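PDB 4UT1: flagellar hook-associated protein, which probably serves as a structural protein of the bacterial flagellum, forming part of the junction between hook and filament. Local coordinates for residues 79-91 and 211-223. Numbering follows the deposited sequence.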
loop_
_atom_site.group_PDB
_atom_site.type_symbol
_atom_site.label_atom_id
_atom_site.label_comp_id
_atom_site.label_asym_id
_atom_site.label_seq_id
_atom_site.Cartn_x
_atom_site.Cartn_y
_atom_site.Cartn_z
ATOM N N SER A 79 9.363 -44.001 2.982
ATOM C CA SER A 79 9.653 -43.843 1.562
ATOM C C SER A 79 9.565 -42.375 1.157
ATOM O O SER A 79 8.888 -41.584 1.816
ATOM C CB SER A 79 8.696 -44.690 0.723
ATOM O OG SER A 79 9.033 -44.632 -0.654
ATOM N N ASN A 80 10.249 -42.011 0.076
ATOM C CA ASN A 80 10.284 -40.621 -0.365
ATOM C C ASN A 80 8.933 -40.125 -0.863
ATOM O O ASN A 80 8.702 -38.919 -0.934
ATOM C CB ASN A 80 11.334 -40.424 -1.460
ATOM C CG ASN A 80 12.696 -40.054 -0.898
ATOM O OD1 ASN A 80 12.811 -39.616 0.249
ATOM N ND2 ASN A 80 13.731 -40.220 -1.705
ATOM N N GLN A 81 8.048 -41.052 -1.216
ATOM C CA GLN A 81 6.717 -40.678 -1.679
ATOM C C GLN A 81 5.871 -40.188 -0.503
ATOM O O GLN A 81 5.230 -39.137 -0.589
ATOM C CB GLN A 81 6.042 -41.850 -2.406
ATOM C CG GLN A 81 6.436 -41.948 -3.887
ATOM C CD GLN A 81 5.658 -43.009 -4.665
ATOM O OE1 GLN A 81 5.435 -44.125 -4.182
ATOM N NE2 GLN A 81 5.256 -42.663 -5.889
ATOM N N LEU A 82 5.880 -40.934 0.595
ATOM C CA LEU A 82 5.171 -40.507 1.787
ATOM C C LEU A 82 5.745 -39.192 2.307
ATOM O O LEU A 82 4.997 -38.298 2.708
ATOM C CB LEU A 82 5.228 -41.573 2.881
ATOM C CG LEU A 82 4.683 -41.109 4.235
ATOM C CD1 LEU A 82 3.204 -40.702 4.133
ATOM C CD2 LEU A 82 4.875 -42.156 5.324
ATOM N N ASN A 83 7.071 -39.078 2.305
ATOM C CA ASN A 83 7.734 -37.857 2.755
ATOM C C ASN A 83 7.266 -36.626 1.998
ATOM O O ASN A 83 6.980 -35.599 2.607
ATOM C CB ASN A 83 9.252 -37.974 2.619
ATOM C CG ASN A 83 9.844 -38.987 3.574
ATOM O OD1 ASN A 83 9.271 -39.268 4.624
ATOM N ND2 ASN A 83 10.998 -39.541 3.212
ATOM N N ALA A 84 7.207 -36.727 0.673
ATOM C CA ALA A 84 6.800 -35.598 -0.155
ATOM C C ALA A 84 5.339 -35.240 0.094
ATOM O O ALA A 84 4.989 -34.067 0.213
ATOM C CB ALA A 84 7.023 -35.906 -1.623
ATOM N N ALA A 85 4.489 -36.256 0.164
ATOM C CA ALA A 85 3.067 -36.032 0.392
ATOM C C ALA A 85 2.855 -35.425 1.774
ATOM O O ALA A 85 2.115 -34.455 1.936
ATOM C CB ALA A 85 2.292 -37.336 0.243
ATOM N N GLN A 86 3.513 -36.008 2.771
ATOM C CA GLN A 86 3.415 -35.507 4.130
ATOM C C GLN A 86 3.854 -34.046 4.209
ATOM O O GLN A 86 3.189 -33.231 4.853
ATOM C CB GLN A 86 4.253 -36.361 5.091
ATOM C CG GLN A 86 4.289 -35.801 6.507
ATOM C CD GLN A 86 2.952 -35.904 7.214
ATOM O OE1 GLN A 86 2.206 -34.923 7.319
ATOM N NE2 GLN A 86 2.637 -37.095 7.701
ATOM N N THR A 87 4.964 -33.708 3.554
ATOM C CA THR A 87 5.503 -32.359 3.675
ATOM C C THR A 87 4.609 -31.332 2.964
ATOM O O THR A 87 4.497 -30.196 3.422
ATOM C CB THR A 87 6.957 -32.261 3.143
ATOM O OG1 THR A 87 7.622 -31.167 3.794
ATOM C CG2 THR A 87 6.990 -32.047 1.636
ATOM N N GLN A 88 3.961 -31.738 1.872
ATOM C CA GLN A 88 2.965 -30.888 1.209
ATOM C C GLN A 88 1.740 -30.696 2.102
ATOM O O GLN A 88 1.165 -29.607 2.159
ATOM C CB GLN A 88 2.550 -31.490 -0.141
ATOM C CG GLN A 88 1.392 -30.764 -0.859
ATOM C CD GLN A 88 1.719 -29.334 -1.279
ATOM O OE1 GLN A 88 2.754 -28.780 -0.901
ATOM N NE2 GLN A 88 0.826 -28.727 -2.069
ATOM N N GLY A 89 1.348 -31.747 2.809
ATOM C CA GLY A 89 0.183 -31.686 3.670
ATOM C C GLY A 89 0.415 -30.769 4.856
ATOM O O GLY A 89 -0.461 -29.987 5.227
ATOM N N SER A 90 1.595 -30.881 5.461
ATOM C CA SER A 90 1.968 -30.035 6.588
ATOM C C SER A 90 2.087 -28.567 6.166
ATOM O O SER A 90 1.735 -27.668 6.922
ATOM C CB SER A 90 3.285 -30.507 7.199
ATOM O OG SER A 90 3.150 -31.812 7.712
ATOM N N SER A 91 2.609 -28.338 4.967
ATOM C CA SER A 91 2.686 -26.990 4.425
ATOM C C SER A 91 1.290 -26.392 4.235
ATOM O O SER A 91 1.017 -25.277 4.684
ATOM C CB SER A 91 3.438 -26.985 3.100
ATOM O OG SER A 91 3.400 -25.696 2.515
ATOM N N VAL A 211 12.460 -39.278 10.569
ATOM C CA VAL A 211 12.320 -38.709 9.232
ATOM C C VAL A 211 10.890 -38.228 8.998
ATOM O O VAL A 211 10.664 -37.192 8.357
ATOM C CB VAL A 211 12.692 -39.721 8.136
ATOM C CG1 VAL A 211 12.273 -39.199 6.768
ATOM C CG2 VAL A 211 14.191 -40.020 8.169
ATOM N N SER A 212 9.931 -38.994 9.507
ATOM C CA SER A 212 8.520 -38.639 9.384
ATOM C C SER A 212 8.278 -37.306 10.048
ATOM O O SER A 212 7.829 -36.351 9.406
ATOM C CB SER A 212 7.621 -39.710 10.007
ATOM O OG SER A 212 6.284 -39.240 10.134
ATOM N N LYS A 213 8.592 -37.250 11.337
ATOM C CA LYS A 213 8.462 -36.025 12.108
ATOM C C LYS A 213 9.160 -34.868 11.399
ATOM O O LYS A 213 8.598 -33.786 11.273
ATOM C CB LYS A 213 9.027 -36.209 13.519
ATOM C CG LYS A 213 8.393 -37.362 14.313
ATOM C CD LYS A 213 6.868 -37.318 14.307
ATOM C CE LYS A 213 6.319 -36.180 15.152
ATOM N NZ LYS A 213 4.837 -36.290 15.335
ATOM N N LEU A 214 10.376 -35.106 10.918
ATOM C CA LEU A 214 11.130 -34.077 10.204
ATOM C C LEU A 214 10.408 -33.530 8.953
ATOM O O LEU A 214 10.395 -32.320 8.711
ATOM C CB LEU A 214 12.512 -34.634 9.819
ATOM C CG LEU A 214 13.398 -33.746 8.938
ATOM C CD1 LEU A 214 13.657 -32.393 9.594
ATOM C CD2 LEU A 214 14.717 -34.454 8.639
ATOM N N SER A 215 9.803 -34.411 8.161
ATOM C CA SER A 215 9.158 -33.980 6.926
ATOM C C SER A 215 7.917 -33.125 7.201
ATOM O O SER A 215 7.459 -32.398 6.323
ATOM C CB SER A 215 8.785 -35.188 6.061
ATOM O OG SER A 215 7.802 -35.989 6.694
ATOM N N GLN A 216 7.374 -33.208 8.411
ATOM C CA GLN A 216 6.258 -32.341 8.792
ATOM C C GLN A 216 6.746 -30.917 9.069
ATOM O O GLN A 216 5.953 -29.967 9.114
ATOM C CB GLN A 216 5.529 -32.900 10.020
ATOM C CG GLN A 216 4.856 -34.243 9.786
ATOM C CD GLN A 216 4.351 -34.857 11.078
ATOM O OE1 GLN A 216 4.121 -34.155 12.058
ATOM N NE2 GLN A 216 4.191 -36.171 11.090
ATOM N N LEU A 217 8.056 -30.763 9.238
ATOM C CA LEU A 217 8.623 -29.462 9.552
ATOM C C LEU A 217 9.245 -28.807 8.324
ATOM O O LEU A 217 9.263 -27.573 8.202
ATOM C CB LEU A 217 9.662 -29.584 10.667
ATOM C CG LEU A 217 9.183 -30.257 11.959
ATOM C CD1 LEU A 217 10.389 -30.574 12.836
ATOM C CD2 LEU A 217 8.161 -29.396 12.705
ATOM N N ALA A 218 9.744 -29.627 7.407
ATOM C CA ALA A 218 10.405 -29.112 6.217
ATOM C C ALA A 218 10.429 -30.157 5.123
ATOM O O ALA A 218 10.400 -31.353 5.393
ATOM C CB ALA A 218 11.834 -28.656 6.542
ATOM N N GLY A 219 10.499 -29.692 3.882
ATOM C CA GLY A 219 10.597 -30.581 2.744
ATOM C C GLY A 219 11.965 -31.222 2.732
ATOM O O GLY A 219 12.979 -30.536 2.611
ATOM N N VAL A 220 11.988 -32.540 2.883
ATOM C CA VAL A 220 13.239 -33.283 2.903
ATOM C C VAL A 220 13.205 -34.477 1.966
ATOM O O VAL A 220 12.153 -35.083 1.737
ATOM C CB VAL A 220 13.573 -33.785 4.316
ATOM C CG1 VAL A 220 13.746 -32.605 5.267
ATOM C CG2 VAL A 220 12.499 -34.746 4.815
ATOM N N GLN A 221 14.370 -34.807 1.426
ATOM C CA GLN A 221 14.545 -36.020 0.651
ATOM C C GLN A 221 15.682 -36.838 1.267
ATOM O O GLN A 221 16.767 -36.314 1.544
ATOM C CB GLN A 221 14.836 -35.695 -0.805
ATOM C CG GLN A 221 16.128 -34.928 -1.002
ATOM C CD GLN A 221 16.302 -34.428 -2.420
ATOM O OE1 GLN A 221 15.659 -33.461 -2.832
ATOM N NE2 GLN A 221 17.176 -35.086 -3.179
ATOM N N VAL A 222 15.420 -38.116 1.505
ATOM C CA VAL A 222 16.427 -38.993 2.076
ATOM C C VAL A 222 17.027 -39.846 0.973
ATOM O O VAL A 222 16.365 -40.143 -0.021
ATOM C CB VAL A 222 15.850 -39.900 3.170
ATOM C CG1 VAL A 222 14.665 -39.228 3.834
ATOM C CG2 VAL A 222 15.447 -41.251 2.588
ATOM N N VAL A 223 18.287 -40.225 1.138
ATOM C CA VAL A 223 18.913 -41.139 0.198
ATOM C C VAL A 223 19.737 -42.192 0.943
ATOM O O VAL A 223 20.447 -41.877 1.901
ATOM C CB VAL A 223 19.799 -40.396 -0.806
ATOM C CG1 VAL A 223 20.596 -39.303 -0.112
ATOM C CG2 VAL A 223 20.718 -41.374 -1.520
HETATM O O HOH W 1 6.861 -38.718 6.138
HETATM O O HOH W 2 9.601 -34.225 2.502
HETATM O O HOH W 3 4.920 -39.268 7.595
#
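The carboxamide of Asn-80 grips the backbone of Val-222 at both ends. Its OD1 takes the Val-222 N-H on a lone pair at 3.3 Å, and its ND2 donates a hydrogen bond to Val-222 O at 3.1 Å, the acceptor lying close to the amide plane. Both bonds fix the rotation of the amide, and a weak one from Asn-83 ND2 also reaches Asn-80 OD1. One turn on, the Asn-83 side chain crosses those of Val-211 and Val-222 at about a right angle, ND2 lying 3.7 Å from Val-222 CG1 and OD1 against Val-211 CG1. A water donates to both Asn-83 OD1 and Ser-215 OG, bridging side chains too far apart to bond directly; a second joins Asn-83 O, weakly, to Val-220 N. Thr-87 faces the turn that leads from Ser-215 to Gly-219: with OG1 anti to its own N (chi1 -155°), the hydroxyl donates to Ser-215 O at 2.8 Å and rests against Gly-219 CA. Gln-86, bent at chi2 (69°), turns the face of its amide to Gln-216 CG, with Gln-86 CD 3.6 Å from that carbon and the two amide planes 49° apart. Ser-90 CB sits against Gln-216 O. On another flank of the helix, Leu-82 and Ala-85 pack on Ile-625 of helix 593-630. Helix 80-91 runs nearly antiparallel to the start of strand 220-225, at the edge of an antiparallel sheet within this chain, and packs across a helix-turn-strand connection in a largely polar, water-bridged contact that docks the sheet onto the long helical bundle of FlgK.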